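Local coordinates for protein-S-isoprenylcysteine O-methyltransferase (Tribolium castaneum, PDB 5V7P), which methylates the carboxyl group of isoprenylated C-terminal cysteines of proteins, using S-adenosyl-L-methionine as methyl donor, from within the endoplasmic reticulum membrane, at residues A[186-191]-A[248-253]. Residues are numbered along the deposited sequence; the frame is centred on the assembly and turned at random.
Sequences HLVQCE and YIEESM. With SAH (S-adenosyl-L-homocysteine), chain C.
Val188 and the backbone of Gln189 meet Glu250 and Met253 across a junction whose polar links all run through S-adenosyl-L-homocysteine or one water. This is part of the cofactor pocket of the isoprenylcysteine carboxyl methyltransferase (ICMT) family, where the loop after helix 156-180 passes beside helix 231-258; Gln189 and Glu250 both bind S-adenosyl-L-methionine. From the loop, Gln189 N donates to ribose O3' of the bound product at 3.0 Å, while its side chain bends back and NE2 reaches Leu187 O at 2.7 Å, from above the carbonyl plane but with the acceptor almost in the amide plane; this bond holds the amide against its own loop. From the helix, Glu250 sends its carboxylate to the amino-acid end of the same ligand: with CG anti to the backbone N (chi1 177°) and the chain extended, OE2 takes a bond from the ligand's amino N at 2.6 Å. OE1 is held by Tyr212 OH, so each oxygen of this buried carboxylate has a partner, and Val188 CG2 packs against OE1 at 3.6 Å. A glutamine in place of Glu250 would probably leave the ligand's amino group without the negative charge it meets here. The direct contacts are van der Waals: Met253 CB lies 3.6 Å from Gln189 O, and the side chain, bent at both chi2 and chi3, curls its methyl CE to 3.8 Å from Cys190 CB. Between loop and helix, the water donates to Gln189 O and weakly to Glu250 O. The same water O lies 2.6 Å from ribose O2' of the ligand, in a third hydrogen bond.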
loop_
_atom_site.group_PDB
_atom_site.type_symbol
_atom_site.label_atom_id
_atom_site.label_comp_id
_atom_site.label_asym_id
_atom_site.label_seq_id
_atom_site.Cartn_x
_atom_site.Cartn_y
_atom_site.Cartn_z
ATOM N N HIS A 186 2.296 7.100 -4.304
ATOM C CA HIS A 186 2.218 5.764 -3.727
ATOM C C HIS A 186 3.495 4.972 -3.959
ATOM O O HIS A 186 3.776 4.034 -3.206
ATOM C CB HIS A 186 1.021 5.008 -4.310
ATOM C CG HIS A 186 -0.264 5.255 -3.585
ATOM N ND1 HIS A 186 -1.492 5.219 -4.212
ATOM C CD2 HIS A 186 -0.516 5.527 -2.282
ATOM C CE1 HIS A 186 -2.443 5.465 -3.329
ATOM N NE2 HIS A 186 -1.877 5.657 -2.151
ATOM N N LEU A 187 4.271 5.332 -4.975
ATOM C CA LEU A 187 5.527 4.671 -5.293
ATOM C C LEU A 187 6.686 5.595 -4.948
ATOM O O LEU A 187 6.695 6.763 -5.354
ATOM C CB LEU A 187 5.582 4.289 -6.774
ATOM C CG LEU A 187 4.925 2.965 -7.174
ATOM C CD1 LEU A 187 3.533 2.813 -6.581
ATOM C CD2 LEU A 187 4.871 2.859 -8.690
ATOM N N VAL A 188 7.658 5.071 -4.198
ATOM C CA VAL A 188 8.843 5.851 -3.870
ATOM C C VAL A 188 9.584 6.204 -5.153
ATOM O O VAL A 188 9.778 5.360 -6.038
ATOM C CB VAL A 188 9.745 5.072 -2.898
ATOM C CG1 VAL A 188 11.039 5.833 -2.626
ATOM C CG2 VAL A 188 9.007 4.803 -1.595
ATOM N N GLN A 189 10.006 7.460 -5.254
ATOM C CA GLN A 189 10.667 7.974 -6.447
ATOM C C GLN A 189 12.174 7.985 -6.236
ATOM O O GLN A 189 12.659 8.445 -5.197
ATOM C CB GLN A 189 10.174 9.384 -6.774
ATOM C CG GLN A 189 8.676 9.487 -6.973
ATOM C CD GLN A 189 8.182 8.662 -8.146
ATOM O OE1 GLN A 189 8.544 8.918 -9.296
ATOM N NE2 GLN A 189 7.356 7.661 -7.861
ATOM N N CYS A 190 12.911 7.480 -7.225
ATOM C CA CYS A 190 14.366 7.510 -7.192
ATOM C C CYS A 190 14.954 8.619 -8.054
ATOM O O CYS A 190 16.156 8.886 -7.956
ATOM C CB CYS A 190 14.935 6.164 -7.649
ATOM S SG CYS A 190 14.702 5.829 -9.392
ATOM N N GLU A 191 14.146 9.259 -8.896
ATOM C CA GLU A 191 14.585 10.372 -9.723
ATOM C C GLU A 191 13.770 11.610 -9.382
ATOM O O GLU A 191 12.572 11.519 -9.095
ATOM C CB GLU A 191 14.449 10.042 -11.213
ATOM C CG GLU A 191 15.423 8.975 -11.687
ATOM C CD GLU A 191 15.320 8.706 -13.176
ATOM O OE1 GLU A 191 14.264 9.008 -13.766
ATOM O OE2 GLU A 191 16.301 8.192 -13.753
ATOM N N TYR A 248 14.116 4.352 5.055
ATOM C CA TYR A 248 15.567 4.421 4.916
ATOM C C TYR A 248 15.966 4.692 3.472
ATOM O O TYR A 248 16.724 5.627 3.188
ATOM C CB TYR A 248 16.197 3.122 5.418
ATOM C CG TYR A 248 17.701 3.179 5.548
ATOM C CD1 TYR A 248 18.299 3.831 6.617
ATOM C CD2 TYR A 248 18.524 2.572 4.607
ATOM C CE1 TYR A 248 19.674 3.884 6.745
ATOM C CE2 TYR A 248 19.901 2.618 4.726
ATOM C CZ TYR A 248 20.470 3.276 5.797
ATOM O OH TYR A 248 21.839 3.327 5.922
ATOM N N ILE A 249 15.461 3.881 2.540
ATOM C CA ILE A 249 15.753 4.107 1.128
ATOM C C ILE A 249 15.125 5.411 0.655
ATOM O O ILE A 249 15.689 6.109 -0.197
ATOM C CB ILE A 249 15.265 2.912 0.285
ATOM C CG1 ILE A 249 15.645 3.084 -1.190
ATOM C CG2 ILE A 249 13.760 2.725 0.416
ATOM C CD1 ILE A 249 17.130 2.981 -1.460
ATOM N N GLU A 250 13.955 5.761 1.195
ATOM C CA GLU A 250 13.236 6.938 0.720
ATOM C C GLU A 250 13.991 8.218 1.049
ATOM O O GLU A 250 14.058 9.135 0.222
ATOM C CB GLU A 250 11.834 6.960 1.326
ATOM C CG GLU A 250 11.005 8.180 0.959
ATOM C CD GLU A 250 9.536 8.005 1.297
ATOM O OE1 GLU A 250 9.067 6.848 1.329
ATOM O OE2 GLU A 250 8.850 9.019 1.537
ATOM N N GLU A 251 14.571 8.299 2.246
ATOM C CA GLU A 251 15.306 9.492 2.638
ATOM C C GLU A 251 16.668 9.590 1.964
ATOM O O GLU A 251 17.191 10.700 1.818
ATOM C CB GLU A 251 15.476 9.530 4.157
ATOM C CG GLU A 251 14.177 9.765 4.905
ATOM C CD GLU A 251 14.399 10.134 6.358
ATOM O OE1 GLU A 251 15.536 9.969 6.848
ATOM O OE2 GLU A 251 13.439 10.592 7.011
ATOM N N SER A 252 17.253 8.464 1.552
ATOM C CA SER A 252 18.491 8.526 0.782
ATOM C C SER A 252 18.255 9.192 -0.567
ATOM O O SER A 252 19.120 9.919 -1.067
ATOM C CB SER A 252 19.071 7.124 0.593
ATOM O OG SER A 252 18.291 6.361 -0.310
ATOM N N MET A 253 17.085 8.957 -1.171
ATOM C CA MET A 253 16.745 9.642 -2.414
ATOM C C MET A 253 16.394 11.102 -2.163
ATOM O O MET A 253 16.679 11.960 -3.006
ATOM C CB MET A 253 15.580 8.936 -3.109
ATOM C CG MET A 253 15.752 7.433 -3.285
ATOM S SD MET A 253 17.397 6.951 -3.839
ATOM C CE MET A 253 17.529 7.838 -5.388
HETATM N N SAH C . 7.105 9.736 3.350
HETATM C CA SAH C . 6.117 10.792 3.174
HETATM C CB SAH C . 5.567 10.775 1.752
HETATM C CG SAH C . 5.085 9.409 1.273
HETATM S SD SAH C . 4.694 9.436 -0.497
HETATM C C SAH C . 4.977 10.647 4.179
HETATM O O SAH C . 4.818 9.604 4.815
HETATM O OXT SAH C . 4.183 11.567 4.382
HETATM C "C5'" SAH C . 6.374 9.002 -1.032
HETATM C "C4'" SAH C . 7.025 10.064 -1.910
HETATM O "O4'" SAH C . 7.009 11.315 -1.254
HETATM C "C3'" SAH C . 8.480 9.710 -2.184
HETATM O "O3'" SAH C . 8.711 9.597 -3.570
HETATM C "C2'" SAH C . 9.297 10.837 -1.587
HETATM O "O2'" SAH C . 10.312 11.256 -2.471
HETATM C "C1'" SAH C . 8.277 11.939 -1.314
HETATM N N9 SAH C . 8.528 12.682 -0.062
HETATM C C8 SAH C . 8.788 12.168 1.181
HETATM N N7 SAH C . 8.941 13.188 2.054
HETATM C C5 SAH C . 8.779 14.349 1.385
HETATM C C6 SAH C . 8.833 15.674 1.789
HETATM N N6 SAH C . 9.084 15.990 3.056
HETATM N N1 SAH C . 8.622 16.665 0.857
HETATM C C2 SAH C . 8.362 16.345 -0.458
HETATM N N3 SAH C . 8.311 15.026 -0.850
HETATM C C4 SAH C . 8.517 14.046 0.057
HETATM O O HOH W 1 12.133 9.345 -2.538
#